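Local atomic coordinates of Dye-decolorizing peroxidase (Irpex lacteus, PDB entry 7D8M), a protein that probably acts as a heme-dependent peroxidase of the dye-decolorizing family, using heme b as its cofactor. Residues 62-65 / 66-69; 131-134 / 135-138. All coordinates share one frame; numbering follows the deposited sequence.

Contact 1: residues 62-65 / 66-69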
loop_
_atom_site.group_PDB
_atom_site.type_symbol
_atom_site.label_atom_id
_atom_site.label_comp_id
_atom_site.label_asym_id
_atom_site.label_seq_id
_atom_site.Cartn_x
_atom_site.Cartn_y
_atom_site.Cartn_z
ATOM N N ASN A 62 -12.410 -6.667 24.591
ATOM C CA ASN A 62 -11.054 -7.178 24.747
ATOM C C ASN A 62 -10.033 -6.417 23.913
ATOM O O ASN A 62 -8.924 -6.921 23.698
ATOM C CB ASN A 62 -11.007 -8.667 24.405
ATOM C CG ASN A 62 -12.104 -9.448 25.094
ATOM O OD1 ASN A 62 -12.288 -9.333 26.312
ATOM N ND2 ASN A 62 -12.831 -10.255 24.328
ATOM N N GLN A 63 -10.376 -5.219 23.453
ATOM C CA GLN A 63 -9.393 -4.512 22.652
ATOM C C GLN A 63 -8.608 -3.524 23.499
ATOM O O GLN A 63 -9.195 -2.804 24.314
ATOM C CB GLN A 63 -10.078 -3.761 21.516
ATOM C CG GLN A 63 -10.752 -4.663 20.512
ATOM C CD GLN A 63 -11.406 -3.874 19.397
ATOM O OE1 GLN A 63 -11.535 -2.652 19.485
ATOM N NE2 GLN A 63 -11.815 -4.565 18.337
ATOM N N PRO A 64 -7.294 -3.448 23.327
ATOM C CA PRO A 64 -6.506 -2.452 24.057
ATOM C C PRO A 64 -6.709 -1.060 23.465
ATOM O O PRO A 64 -7.314 -0.883 22.409
ATOM C CB PRO A 64 -5.067 -2.939 23.873
ATOM C CG PRO A 64 -5.088 -3.668 22.565
ATOM C CD PRO A 64 -6.484 -4.211 22.360
ATOM N N LEU A 65 -6.181 -0.057 24.172
ATOM C CA LEU A 65 -6.376 1.318 23.722
ATOM C C LEU A 65 -5.655 1.599 22.406
ATOM O O LEU A 65 -6.089 2.468 21.641
ATOM C CB LEU A 65 -5.921 2.291 24.806
ATOM C CG LEU A 65 -6.897 2.389 25.980
ATOM C CD1 LEU A 65 -6.455 3.463 26.957
ATOM C CD2 LEU A 65 -8.293 2.680 25.466
ATOM N N ALA A 66 -4.562 0.890 22.126
ATOM C CA ALA A 66 -3.881 1.003 20.842
ATOM C C ALA A 66 -3.539 -0.390 20.348
ATOM O O ALA A 66 -3.166 -1.254 21.143
ATOM C CB ALA A 66 -2.603 1.841 20.946
ATOM N N PHE A 67 -3.681 -0.606 19.039
ATOM C CA PHE A 67 -3.221 -1.836 18.412
ATOM C C PHE A 67 -1.737 -1.709 18.094
ATOM O O PHE A 67 -1.269 -0.643 17.682
ATOM C CB PHE A 67 -3.995 -2.117 17.120
ATOM C CG PHE A 67 -5.487 -2.239 17.304
ATOM C CD1 PHE A 67 -6.043 -2.479 18.560
ATOM C CD2 PHE A 67 -6.338 -2.126 16.210
ATOM C CE1 PHE A 67 -7.422 -2.591 18.715
ATOM C CE2 PHE A 67 -7.718 -2.248 16.357
ATOM C CZ PHE A 67 -8.258 -2.483 17.609
ATOM N N VAL A 68 -0.986 -2.792 18.282
ATOM C CA VAL A 68 0.454 -2.753 18.061
ATOM C C VAL A 68 0.858 -3.929 17.193
ATOM O O VAL A 68 0.481 -5.075 17.465
ATOM C CB VAL A 68 1.259 -2.758 19.375
ATOM C CG1 VAL A 68 2.729 -2.564 19.066
ATOM C CG2 VAL A 68 0.787 -1.658 20.303
ATOM N N ASN A 69 1.615 -3.643 16.142
ATOM C CA ASN A 69 2.202 -4.678 15.313
ATOM C C ASN A 69 3.697 -4.418 15.212
ATOM O O ASN A 69 4.176 -3.315 15.487
ATOM C CB ASN A 69 1.558 -4.719 13.927
ATOM C CG ASN A 69 0.352 -5.632 13.872
ATOM O OD1 ASN A 69 -0.104 -5.997 12.795
ATOM N ND2 ASN A 69 -0.170 -6.008 15.030
#

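Contact 2: residues 131-134 / 135-138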
loop_
_atom_site.group_PDB
_atom_site.type_symbol
_atom_site.label_atom_id
_atom_site.label_comp_id
_atom_site.label_asym_id
_atom_site.label_seq_id
_atom_site.Cartn_x
_atom_site.Cartn_y
_atom_site.Cartn_z
ATOM N N ILE A 131 -2.585 8.720 22.630
ATOM C CA ILE A 131 -2.395 7.316 22.987
ATOM C C ILE A 131 -1.244 6.695 22.198
ATOM O O ILE A 131 -0.456 5.918 22.748
ATOM C CB ILE A 131 -3.704 6.533 22.788
ATOM C CG1 ILE A 131 -4.803 7.084 23.702
ATOM C CG2 ILE A 131 -3.504 5.064 23.087
ATOM C CD1 ILE A 131 -6.112 6.370 23.538
ATOM N N THR A 132 -1.130 6.996 20.893
ATOM C CA THR A 132 0.015 6.460 20.156
ATOM C C THR A 132 1.326 6.989 20.728
ATOM O O THR A 132 2.328 6.264 20.758
ATOM C CB THR A 132 -0.065 6.784 18.652
ATOM O OG1 THR A 132 0.037 8.198 18.461
ATOM C CG2 THR A 132 -1.351 6.238 18.021
ATOM N N ALA A 133 1.338 8.237 21.205
ATOM C CA ALA A 133 2.547 8.769 21.822
ATOM C C ALA A 133 2.828 8.071 23.148
ATOM O O ALA A 133 3.988 7.812 23.493
ATOM C CB ALA A 133 2.408 10.276 22.025
ATOM N N GLN A 134 1.767 7.754 23.890
ATOM C CA GLN A 134 1.883 7.000 25.135
ATOM C C GLN A 134 2.548 5.653 24.898
ATOM O O GLN A 134 3.512 5.287 25.587
ATOM C CB GLN A 134 0.489 6.805 25.725
ATOM C CG GLN A 134 0.373 6.976 27.226
ATOM C CD GLN A 134 -1.013 7.472 27.610
ATOM O OE1 GLN A 134 -2.027 6.893 27.207
ATOM N NE2 GLN A 134 -1.064 8.557 28.375
ATOM N N TYR A 135 2.022 4.886 23.937
ATOM C CA TYR A 135 2.605 3.587 23.615
ATOM C C TYR A 135 4.052 3.726 23.157
ATOM O O TYR A 135 4.901 2.890 23.494
ATOM C CB TYR A 135 1.766 2.892 22.547
ATOM C CG TYR A 135 0.629 2.078 23.113
ATOM C CD1 TYR A 135 -0.429 2.696 23.774
ATOM C CD2 TYR A 135 0.615 0.691 23.000
ATOM C CE1 TYR A 135 -1.472 1.955 24.304
ATOM C CE2 TYR A 135 -0.427 -0.059 23.537
ATOM C CZ TYR A 135 -1.468 0.580 24.180
ATOM O OH TYR A 135 -2.509 -0.149 24.704
ATOM N N ARG A 136 4.353 4.771 22.384
ATOM C CA ARG A 136 5.739 5.034 22.006
ATOM C C ARG A 136 6.595 5.308 23.241
ATOM O O ARG A 136 7.688 4.749 23.389
ATOM C CB ARG A 136 5.802 6.217 21.041
ATOM C CG ARG A 136 7.161 6.449 20.389
ATOM C CD ARG A 136 7.955 7.607 20.983
ATOM N NE ARG A 136 7.153 8.675 21.584
ATOM C CZ ARG A 136 6.789 9.795 20.969
ATOM N NH1 ARG A 136 7.117 10.004 19.703
ATOM N NH2 ARG A 136 6.082 10.704 21.623
ATOM N N ASP A 137 6.127 6.196 24.121
ATOM C CA ASP A 137 6.884 6.512 25.328
ATOM C C ASP A 137 7.118 5.259 26.161
ATOM O O ASP A 137 8.209 5.060 26.707
ATOM C CB ASP A 137 6.153 7.565 26.166
ATOM C CG ASP A 137 6.176 8.953 25.540
ATOM O OD1 ASP A 137 6.940 9.199 24.582
ATOM O OD2 ASP A 137 5.418 9.816 26.028
ATOM N N ASP A 138 6.103 4.394 26.249
ATOM C CA ASP A 138 6.237 3.150 26.999
ATOM C C ASP A 138 7.303 2.250 26.389
ATOM O O ASP A 138 8.101 1.640 27.112
ATOM C CB ASP A 138 4.888 2.429 27.049
ATOM C CG ASP A 138 4.980 1.069 27.705
ATOM O OD1 ASP A 138 5.512 1.002 28.835
ATOM O OD2 ASP A 138 4.516 0.073 27.099
#

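Contact 1: residues 62-65 / 66-69
Phe-67 meets Gln-63 and Pro-64 where the loop after helix 53-57 runs into strand 67-72, an outermost strand of the four-stranded antiparallel sheet in the ferredoxin-like half of this DyP fold. The packed side is the far end of the Phe-67 ring. Gln-63 brings its amide to the ring's edge, with OE1 near the ring plane and 3.8 Å from Phe-67 CZ, while the amide and ring planes stand at 90° to each other. Gln-63 CG sits beside the backbone N (chi1 -65°) and the chain beyond is extended, which brings the amide to the rim of the ring; its NE2 is bonded to Thr-55 O, which probably helps to set how the amide is turned. Pro-64 lies across Phe-67 at about a right angle, its CD 4.1 Å from Phe-67 CE1. Lys-22 makes a cation-pi contact with the same ring, and Met-20 and Ile-56 add to the packing around it.

Leu-65 is the looser part: it is exposed, and beyond CB its side chain leaves the strand behind. Its carbonyl O is nevertheless held by Ser-126 OG. The next residue, Ala-66, is buried, with its methyl against Ile-124 and Ile-131. No hydrogen bond joins 62-65 to 66-69; one ring atom along from CD, Pro-64 CG rests 3.4 Å from Ala-66 O.

Contact 2: residues 131-134 / 135-138
Ile-131 and Tyr-135 lie side by side one turn apart on helix 129-143, pointing the same way. The branch methyl CG2 of Ile-131 makes the contact, 3.9 Å from Tyr-135 CE1; CG1 lies beside the backbone N (chi1 -62°), which leaves CG2 anti to that nitrogen. Ile-131 O comes to the ring's edge, near its plane and 3.4 Å from Tyr-135 CD1, while the same oxygen accepts the nearly straight bond from Tyr-135 N (2.9 Å, 170°). Ring and backbone thus share one carbonyl. The Tyr-135 side chain also touches Ile-124 of strand 120-126 and Tyr-45 of helix 35-49.

Arg-136 leaves the helix in another direction. Its chain bends at chi2 and chi3, which folds the guanidinium back so that NH2 lies 3.7 Å from Ala-133 CB. NE forms a salt bridge with Asp-137 OD1 at 3.1 Å, reaching the carboxylate from above its plane, and a longer, weak bond from NH2 goes to the same oxygen. NH1 pairs with Asp-152 on strand 147-156, so the guanidinium spans two carboxylates. A leucine in its place would probably leave Asp-137 and Asp-152 without this shared positive partner and break the charged link from helix to strand. Asp-138, by contrast, turns its carboxylate to Lys-142, one turn further along.

Backbone bonds continue without interruption, Asp-137 N to Ala-133 O (2.8 Å) and Asp-138 N to Gln-134 O among them. This i to i+4 ladder, with Thr-132, Tyr-135 and Arg-136 all touching sheet strands, is that of a regular alpha-helix packed on the antiparallel sheet of a ferredoxin-like alpha+beta domain.

How the contacts relate
From the N terminus, contact 1 comes first, at the passage from the loop behind helix 53-57 into strand 67-72; contact 2 follows inside helix 129-143. Each is local, closes no long loop, and the two stand in series, neither nested nor crossed. Between them the chain passes through helices and then strand 120-126, which pairs with strand 67-72 and leads on to the helix of contact 2. The centres are about 12 Å apart, and the two meet directly: Val-68 CG2 packs 3.6 Å from Tyr-135 CD2, and Tyr-135 OH takes a weak hydrogen bond from Ala-66 N. Together they tie the sheet's edge strand to helix 129-143, which packs on the sheet.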